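Local structure of stage II sporulation protein SA (Bacillus subtilis, 3O6Q) at residues A47-A60 with F138-P150. The protein is the toxin of a type II toxin-antitoxin system, killing cells during sporulation unless its cognate antitoxin SpoIISB neutralises it, and is represented here by its probably cytoplasmic part. Sequence-based numbering, arbitrary orientation.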
ATOM      1  N   ALA A  47      10.207  23.207  -4.839  1.00 61.67           N
ATOM      2  CA  ALA A  47       9.472  22.500  -5.888  1.00 59.45           C
ATOM      3  C   ALA A  47       9.174  21.085  -5.420  1.00 56.80           C
ATOM      4  O   ALA A  47       8.026  20.610  -5.499  1.00 54.91           O
ATOM      5  CB  ALA A  47      10.239  22.466  -7.181  1.00 59.84           C
ATOM      6  N   TYR A  48      10.218  20.404  -4.961  1.00 56.53           N
ATOM      7  CA  TYR A  48      10.075  19.070  -4.419  1.00 55.29           C
ATOM      8  C   TYR A  48       8.994  19.064  -3.345  1.00 51.61           C
ATOM      9  O   TYR A  48       8.116  18.219  -3.365  1.00 48.95           O
ATOM     10  CB  TYR A  48      11.412  18.579  -3.836  1.00 57.39           C
ATOM     11  CG  TYR A  48      11.504  17.075  -3.648  1.00 58.31           C
ATOM     12  CD1 TYR A  48      12.214  16.282  -4.552  1.00 62.84           C
ATOM     13  CD2 TYR A  48      10.866  16.441  -2.598  1.00 56.79           C
ATOM     14  CE1 TYR A  48      12.306  14.875  -4.410  1.00 59.92           C
ATOM     15  CE2 TYR A  48      10.945  15.046  -2.451  1.00 57.45           C
ATOM     16  CZ  TYR A  48      11.676  14.269  -3.361  1.00 59.35           C
ATOM     17  OH  TYR A  48      11.774  12.881  -3.221  1.00 62.64           O
ATOM     18  N   ALA A  49       9.066  19.983  -2.388  1.00 52.72           N
ATOM     19  CA  ALA A  49       8.088  19.963  -1.275  1.00 51.96           C
ATOM     20  C   ALA A  49       6.656  20.189  -1.791  1.00 50.86           C
ATOM     21  O   ALA A  49       5.725  19.566  -1.302  1.00 47.54           O
ATOM     22  CB  ALA A  49       8.444  20.949  -0.169  1.00 52.67           C
ATOM     23  N   GLU A  50       6.513  21.040  -2.813  1.00 54.29           N
ATOM     24  CA  GLU A  50       5.234  21.284  -3.489  1.00 53.87           C
ATOM     25  C   GLU A  50       4.643  20.054  -4.157  1.00 51.97           C
ATOM     26  O   GLU A  50       3.462  19.767  -3.985  1.00 52.54           O
ATOM     27  CB  GLU A  50       5.388  22.341  -4.561  1.00 57.29           C
ATOM     28  CG  GLU A  50       4.098  22.568  -5.320  1.00 58.74           C
ATOM     29  CD  GLU A  50       4.100  23.809  -6.160  1.00 63.28           C
ATOM     30  OE1 GLU A  50       5.069  24.600  -6.077  1.00 68.69           O
ATOM     31  OE2 GLU A  50       3.119  23.997  -6.897  1.00 65.55           O
ATOM     32  N   GLY A  51       5.465  19.343  -4.922  1.00 50.08           N
ATOM     33  CA  GLY A  51       5.066  18.088  -5.516  1.00 46.61           C
ATOM     34  C   GLY A  51       4.662  17.008  -4.526  1.00 44.82           C
ATOM     35  O   GLY A  51       3.696  16.279  -4.752  1.00 44.18           O
ATOM     36  N   ILE A  52       5.392  16.878  -3.428  1.00 43.04           N
ATOM     37  CA  ILE A  52       5.006  15.936  -2.395  1.00 41.57           C
ATOM     38  C   ILE A  52       3.676  16.350  -1.757  1.00 41.64           C
ATOM     39  O   ILE A  52       2.763  15.534  -1.665  1.00 38.36           O
ATOM     40  CB  ILE A  52       6.110  15.813  -1.354  1.00 41.43           C
ATOM     41  CG1 ILE A  52       7.288  15.065  -2.001  1.00 42.60           C
ATOM     42  CG2 ILE A  52       5.570  15.181  -0.121  1.00 37.36           C
ATOM     43  CD1 ILE A  52       7.592  13.691  -1.462  1.00 40.07           C
ATOM     44  N   ASP A  53       3.557  17.620  -1.362  1.00 43.27           N
ATOM     45  CA  ASP A  53       2.260  18.145  -0.906  1.00 43.43           C
ATOM     46  C   ASP A  53       1.090  17.872  -1.898  1.00 42.38           C
ATOM     47  O   ASP A  53       0.030  17.461  -1.454  1.00 40.54           O
ATOM     48  CB  ASP A  53       2.340  19.638  -0.595  1.00 46.00           C
ATOM     49  CG  ASP A  53       1.125  20.148   0.174  1.00 47.48           C
ATOM     50  OD1 ASP A  53       0.842  19.615   1.266  1.00 47.05           O
ATOM     51  OD2 ASP A  53       0.434  21.084  -0.310  1.00 50.67           O
ATOM     52  N   LYS A  54       1.271  18.045  -3.204  1.00 42.98           N
ATOM     53  CA  LYS A  54       0.131  17.857  -4.150  1.00 45.04           C
ATOM     54  C   LYS A  54      -0.247  16.395  -4.323  1.00 43.10           C
ATOM     55  O   LYS A  54      -1.409  16.067  -4.556  1.00 43.23           O
ATOM     56  CB  LYS A  54       0.395  18.466  -5.540  1.00 48.24           C
ATOM     57  CG  LYS A  54       0.524  19.984  -5.522  1.00 51.38           C
ATOM     58  CD  LYS A  54       0.194  20.643  -6.850  1.00 56.07           C
ATOM     59  CE  LYS A  54       0.089  22.179  -6.693  1.00 59.52           C
ATOM     60  NZ  LYS A  54      -0.252  22.894  -7.969  1.00 62.13           N
ATOM     61  N   LEU A  55       0.744  15.525  -4.191  1.00 42.45           N
ATOM     62  CA  LEU A  55       0.545  14.099  -4.333  1.00 40.13           C
ATOM     63  C   LEU A  55      -0.207  13.568  -3.134  1.00 39.41           C
ATOM     64  O   LEU A  55      -1.179  12.823  -3.266  1.00 37.47           O
ATOM     65  CB  LEU A  55       1.905  13.417  -4.442  1.00 39.09           C
ATOM     66  CG  LEU A  55       1.869  11.918  -4.696  1.00 38.27           C
ATOM     67  CD1 LEU A  55       1.047  11.610  -5.932  1.00 35.59           C
ATOM     68  CD2 LEU A  55       3.339  11.349  -4.747  1.00 38.45           C
ATOM     69  N   LEU A  56       0.259  13.944  -1.952  1.00 40.87           N
ATOM     70  CA  LEU A  56      -0.435  13.561  -0.725  1.00 40.75           C
ATOM     71  C   LEU A  56      -1.879  14.039  -0.820  1.00 40.56           C
ATOM     72  O   LEU A  56      -2.783  13.272  -0.585  1.00 41.40           O
ATOM     73  CB  LEU A  56       0.257  14.117   0.525  1.00 42.13           C
ATOM     74  CG  LEU A  56       1.730  13.713   0.787  1.00 42.15           C
ATOM     75  CD1 LEU A  56       2.186  14.315   2.064  1.00 41.38           C
ATOM     76  CD2 LEU A  56       1.909  12.255   0.858  1.00 43.61           C
ATOM     77  N   LYS A  57      -2.089  15.278  -1.222  1.00 41.44           N
ATOM     78  CA  LYS A  57      -3.434  15.809  -1.348  1.00 42.12           C
ATOM     79  C   LYS A  57      -4.301  15.090  -2.360  1.00 43.03           C
ATOM     80  O   LYS A  57      -5.479  14.892  -2.115  1.00 47.56           O
ATOM     81  CB  LYS A  57      -3.400  17.292  -1.651  1.00 44.82           C
ATOM     82  CG  LYS A  57      -3.237  18.107  -0.381  1.00 45.88           C
ATOM     83  CD  LYS A  57      -2.868  19.538  -0.616  1.00 48.90           C
ATOM     84  CE  LYS A  57      -2.634  20.205   0.727  1.00 50.86           C
ATOM     85  NZ  LYS A  57      -2.067  21.548   0.527  1.00 56.78           N
ATOM     86  N   THR A  58      -3.733  14.649  -3.468  1.00 42.05           N
ATOM     87  CA  THR A  58      -4.500  13.935  -4.473  1.00 41.20           C
ATOM     88  C   THR A  58      -5.152  12.681  -3.874  1.00 40.35           C
ATOM     89  O   THR A  58      -6.326  12.376  -4.100  1.00 45.87           O
ATOM     90  CB  THR A  58      -3.586  13.585  -5.679  1.00 41.45           C
ATOM     91  OG1 THR A  58      -3.206  14.811  -6.345  1.00 41.31           O
ATOM     92  CG2 THR A  58      -4.281  12.639  -6.647  1.00 39.17           C
ATOM     93  N   TYR A  59      -4.381  11.986  -3.071  1.00 40.16           N
ATOM     94  CA  TYR A  59      -4.814  10.753  -2.450  1.00 37.30           C
ATOM     95  C   TYR A  59      -5.733  10.988  -1.263  1.00 38.71           C
ATOM     96  O   TYR A  59      -6.782  10.354  -1.150  1.00 41.27           O
ATOM     97  CB  TYR A  59      -3.567   9.922  -2.067  1.00 36.09           C
ATOM     98  CG  TYR A  59      -2.999   9.180  -3.267  1.00 34.80           C
ATOM     99  CD1 TYR A  59      -2.342   9.860  -4.304  1.00 34.18           C
ATOM    100  CD2 TYR A  59      -3.200   7.806  -3.411  1.00 33.48           C
ATOM    101  CE1 TYR A  59      -1.860   9.149  -5.425  1.00 33.67           C
ATOM    102  CE2 TYR A  59      -2.692   7.095  -4.513  1.00 32.19           C
ATOM    103  CZ  TYR A  59      -2.050   7.760  -5.510  1.00 32.60           C
ATOM    104  OH  TYR A  59      -1.621   7.016  -6.604  1.00 34.29           O
ATOM    105  N   ALA A  60      -5.342  11.885  -0.368  1.00 38.95           N
ATOM    106  CA  ALA A  60      -6.144  12.140   0.822  1.00 39.93           C
ATOM    107  C   ALA A  60      -7.510  12.682   0.406  1.00 40.51           C
ATOM    108  O   ALA A  60      -8.516  12.320   0.985  1.00 41.62           O
ATOM    109  CB  ALA A  60      -5.441  13.109   1.767  1.00 38.80           C
ATOM    110  N   PHE A 138       0.917   6.878   3.219  1.00 31.48           N
ATOM    111  CA  PHE A 138       1.367   8.184   2.828  1.00 31.77           C
ATOM    112  C   PHE A 138       2.866   8.290   2.722  1.00 33.43           C
ATOM    113  O   PHE A 138       3.347   9.019   1.871  1.00 33.24           O
ATOM    114  CB  PHE A 138       0.709   9.266   3.677  1.00 34.34           C
ATOM    115  CG  PHE A 138      -0.727   9.526   3.241  1.00 33.73           C
ATOM    116  CD1 PHE A 138      -0.996  10.463   2.261  1.00 35.27           C
ATOM    117  CD2 PHE A 138      -1.752   8.749   3.695  1.00 32.06           C
ATOM    118  CE1 PHE A 138      -2.285  10.650   1.798  1.00 36.31           C
ATOM    119  CE2 PHE A 138      -3.043   8.931   3.225  1.00 34.70           C
ATOM    120  CZ  PHE A 138      -3.310   9.866   2.280  1.00 35.00           C
ATOM    121  N   THR A 139       3.630   7.512   3.520  1.00 34.36           N
ATOM    122  CA  THR A 139       5.072   7.495   3.326  1.00 33.58           C
ATOM    123  C   THR A 139       5.465   6.711   2.073  1.00 31.81           C
ATOM    124  O   THR A 139       6.379   7.092   1.387  1.00 30.47           O
ATOM    125  CB  THR A 139       5.854   7.046   4.567  1.00 34.82           C
ATOM    126  OG1 THR A 139       5.548   5.672   4.925  1.00 36.74           O
ATOM    127  CG2 THR A 139       5.551   7.988   5.675  1.00 34.02           C
ATOM    128  N   SER A 140       4.773   5.628   1.777  1.00 32.23           N
ATOM    129  CA  SER A 140       4.928   4.947   0.488  1.00 35.09           C
ATOM    130  C   SER A 140       4.883   5.884  -0.679  1.00 34.55           C
ATOM    131  O   SER A 140       5.671   5.770  -1.608  1.00 38.08           O
ATOM    132  CB  SER A 140       3.809   3.929   0.294  1.00 38.43           C
ATOM    133  OG  SER A 140       4.007   2.862   1.224  1.00 45.12           O
ATOM    134  N   LEU A 141       3.971   6.833  -0.634  1.00 33.34           N
ATOM    135  CA  LEU A 141       3.813   7.762  -1.748  1.00 35.00           C
ATOM    136  C   LEU A 141       5.009   8.708  -1.902  1.00 35.82           C
ATOM    137  O   LEU A 141       5.433   9.034  -3.004  1.00 38.25           O
ATOM    138  CB  LEU A 141       2.538   8.600  -1.548  1.00 35.22           C
ATOM    139  CG  LEU A 141       1.172   8.049  -1.893  1.00 34.15           C
ATOM    140  CD1 LEU A 141       0.160   9.033  -1.288  1.00 34.47           C
ATOM    141  CD2 LEU A 141       1.018   7.944  -3.430  1.00 36.75           C
ATOM    142  N   THR A 142       5.521   9.187  -0.792  1.00 37.16           N
ATOM    143  CA  THR A 142       6.744   9.989  -0.791  1.00 38.01           C
ATOM    144  C   THR A 142       7.882   9.191  -1.397  1.00 38.79           C
ATOM    145  O   THR A 142       8.710   9.751  -2.092  1.00 45.86           O
ATOM    146  CB  THR A 142       7.159  10.424   0.641  1.00 38.66           C
ATOM    147  OG1 THR A 142       7.471   9.275   1.427  1.00 37.01           O
ATOM    148  CG2 THR A 142       6.059  11.218   1.342  1.00 37.99           C
ATOM    149  N   SER A 143       7.923   7.887  -1.164  1.00 37.75           N
ATOM    150  CA  SER A 143       8.959   7.041  -1.777  1.00 39.74           C
ATOM    151  C   SER A 143       8.757   6.892  -3.266  1.00 40.04           C
ATOM    152  O   SER A 143       9.712   7.019  -4.027  1.00 46.84           O
ATOM    153  CB  SER A 143       9.045   5.671  -1.092  1.00 39.19           C
ATOM    154  OG  SER A 143       9.521   5.835   0.242  1.00 39.64           O
ATOM    155  N   ILE A 144       7.516   6.687  -3.691  1.00 37.75           N
ATOM    156  CA  ILE A 144       7.209   6.640  -5.107  1.00 36.36           C
ATOM    157  C   ILE A 144       7.554   7.953  -5.781  1.00 37.92           C
ATOM    158  O   ILE A 144       8.100   7.968  -6.864  1.00 39.70           O
ATOM    159  CB  ILE A 144       5.738   6.333  -5.348  1.00 35.46           C
ATOM    160  CG1 ILE A 144       5.411   4.917  -4.824  1.00 34.34           C
ATOM    161  CG2 ILE A 144       5.403   6.488  -6.843  1.00 34.32           C
ATOM    162  CD1 ILE A 144       3.962   4.736  -4.395  1.00 31.42           C
ATOM    163  N   TYR A 145       7.281   9.069  -5.128  1.00 41.06           N
ATOM    164  CA  TYR A 145       7.668  10.369  -5.688  1.00 43.47           C
ATOM    165  C   TYR A 145       9.151  10.440  -5.985  1.00 48.38           C
ATOM    166  O   TYR A 145       9.558  10.827  -7.094  1.00 48.91           O
ATOM    167  CB  TYR A 145       7.267  11.506  -4.759  1.00 41.74           C
ATOM    168  CG  TYR A 145       7.377  12.893  -5.354  1.00 42.73           C
ATOM    169  CD1 TYR A 145       6.330  13.446  -6.093  1.00 42.80           C
ATOM    170  CD2 TYR A 145       8.511  13.679  -5.144  1.00 43.48           C
ATOM    171  CE1 TYR A 145       6.415  14.729  -6.611  1.00 43.09           C
ATOM    172  CE2 TYR A 145       8.588  14.957  -5.645  1.00 45.70           C
ATOM    173  CZ  TYR A 145       7.530  15.463  -6.382  1.00 45.45           C
ATOM    174  OH  TYR A 145       7.673  16.708  -6.920  1.00 51.11           O
ATOM    175  N   ASP A 146       9.970  10.028  -5.023  1.00 53.99           N
ATOM    176  CA  ASP A 146      11.426  10.105  -5.208  1.00 57.69           C
ATOM    177  C   ASP A 146      11.873   9.200  -6.350  1.00 54.65           C
ATOM    178  O   ASP A 146      12.717   9.580  -7.166  1.00 55.27           O
ATOM    179  CB  ASP A 146      12.129   9.687  -3.950  1.00 61.60           C
ATOM    180  CG  ASP A 146      13.599  10.078  -3.962  1.00 78.31           C
ATOM    181  OD1 ASP A 146      14.351   9.633  -4.865  1.00 89.47           O
ATOM    182  OD2 ASP A 146      14.020  10.855  -3.075  1.00 90.88           O
ATOM    183  N   LEU A 147      11.281   8.009  -6.418  1.00 49.86           N
ATOM    184  CA  LEU A 147      11.666   7.025  -7.431  1.00 50.57           C
ATOM    185  C   LEU A 147      11.296   7.438  -8.847  1.00 52.09           C
ATOM    186  O   LEU A 147      11.899   6.975  -9.792  1.00 53.84           O
ATOM    187  CB  LEU A 147      11.015   5.681  -7.141  1.00 47.53           C
ATOM    188  CG  LEU A 147      11.628   4.971  -5.945  1.00 47.52           C
ATOM    189  CD1 LEU A 147      10.691   3.845  -5.504  1.00 49.25           C
ATOM    190  CD2 LEU A 147      13.030   4.480  -6.274  1.00 46.83           C
ATOM    191  N   VAL A 148      10.300   8.296  -8.976  1.00 50.69           N
ATOM    192  CA  VAL A 148       9.840   8.737 -10.251  1.00 55.09           C
ATOM    193  C   VAL A 148      10.711   9.882 -10.807  1.00 64.99           C
ATOM    194  O   VAL A 148      10.674  10.150 -12.006  1.00 74.70           O
ATOM    195  CB  VAL A 148       8.372   9.122 -10.163  1.00 53.27           C
ATOM    196  CG1 VAL A 148       8.054  10.188 -11.159  1.00 54.24           C
ATOM    197  CG2 VAL A 148       7.505   7.876 -10.364  1.00 51.00           C
ATOM    198  N   LEU A 149      11.535  10.519  -9.972  1.00 70.91           N
ATOM    199  CA  LEU A 149      12.446  11.575 -10.464  1.00 77.55           C
ATOM    200  C   LEU A 149      13.525  11.065 -11.435  1.00 79.48           C
ATOM    201  O   LEU A 149      14.029   9.950 -11.271  1.00 83.70           O
ATOM    202  CB  LEU A 149      13.145  12.262  -9.302  1.00 77.59           C
ATOM    203  CG  LEU A 149      12.271  13.109  -8.417  1.00 76.03           C
ATOM    204  CD1 LEU A 149      13.169  13.855  -7.466  1.00 77.88           C
ATOM    205  CD2 LEU A 149      11.500  14.068  -9.297  1.00 78.70           C
ATOM    206  N   PRO A 150      13.889  11.879 -12.441  1.00 83.16           N
ATOM    207  CA  PRO A 150      14.968  11.451 -13.345  1.00 86.13           C
ATOM    208  C   PRO A 150      16.341  11.596 -12.693  1.00 85.08           C
ATOM    209  O   PRO A 150      16.891  10.619 -12.202  1.00 76.75           O
ATOM    210  CB  PRO A 150      14.833  12.407 -14.547  1.00 89.77           C
ATOM    211  CG  PRO A 150      13.485  13.086 -14.383  1.00 89.07           C
ATOM    212  CD  PRO A 150      13.242  13.119 -12.908  1.00 87.78           C
TER
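Tyr-145 enters helix 45-61 as a knob, its side chain set among Tyr-48, Gly-51, Ile-52 and Leu-55. A chi1 of -169°, which puts CG opposite the backbone N, carries the ring across to helix 45-61, its edge directed at the face of Tyr-48. The pair is T-shaped, with centroids 5.0 Å apart, planes at 80° and CE2 over the middle of the Tyr-48 ring. One face of Tyr-145 carries Ile-52, whose CG1 makes a CH-pi contact offset toward the rim. Gly-51, lacking a side chain, lets the phenol lie directly against its backbone: Tyr-145 OH is 3.3 Å from Gly-51 CA and continues to a hydrogen bond with Tyr-41 O on strand 38-42. The axes of 47-60 and 138-148 come within 10.0 Å, their N-to-C directions 134° apart, so the two run roughly antiparallel against one side of the sheet, Leu-56 and Thr-142 both touching Ile-122. Toward the other end, Leu-141 forks over Tyr-59: CD2 stands 3.7 Å from the centroid of the Tyr-59 ring, nearly along its normal, while CD1 lies 3.7 Å from Tyr-59 CG. Branched leucine thus covers a broad aromatic face with two methyls. Phe-138 instead offers its rim to the backbone of helix 45-61, with CE1 3.6 Å from Leu-56 O; Ala-60, with its small methyl, lets the ring lie close, CB to Phe-138 CZ being 3.9 Å.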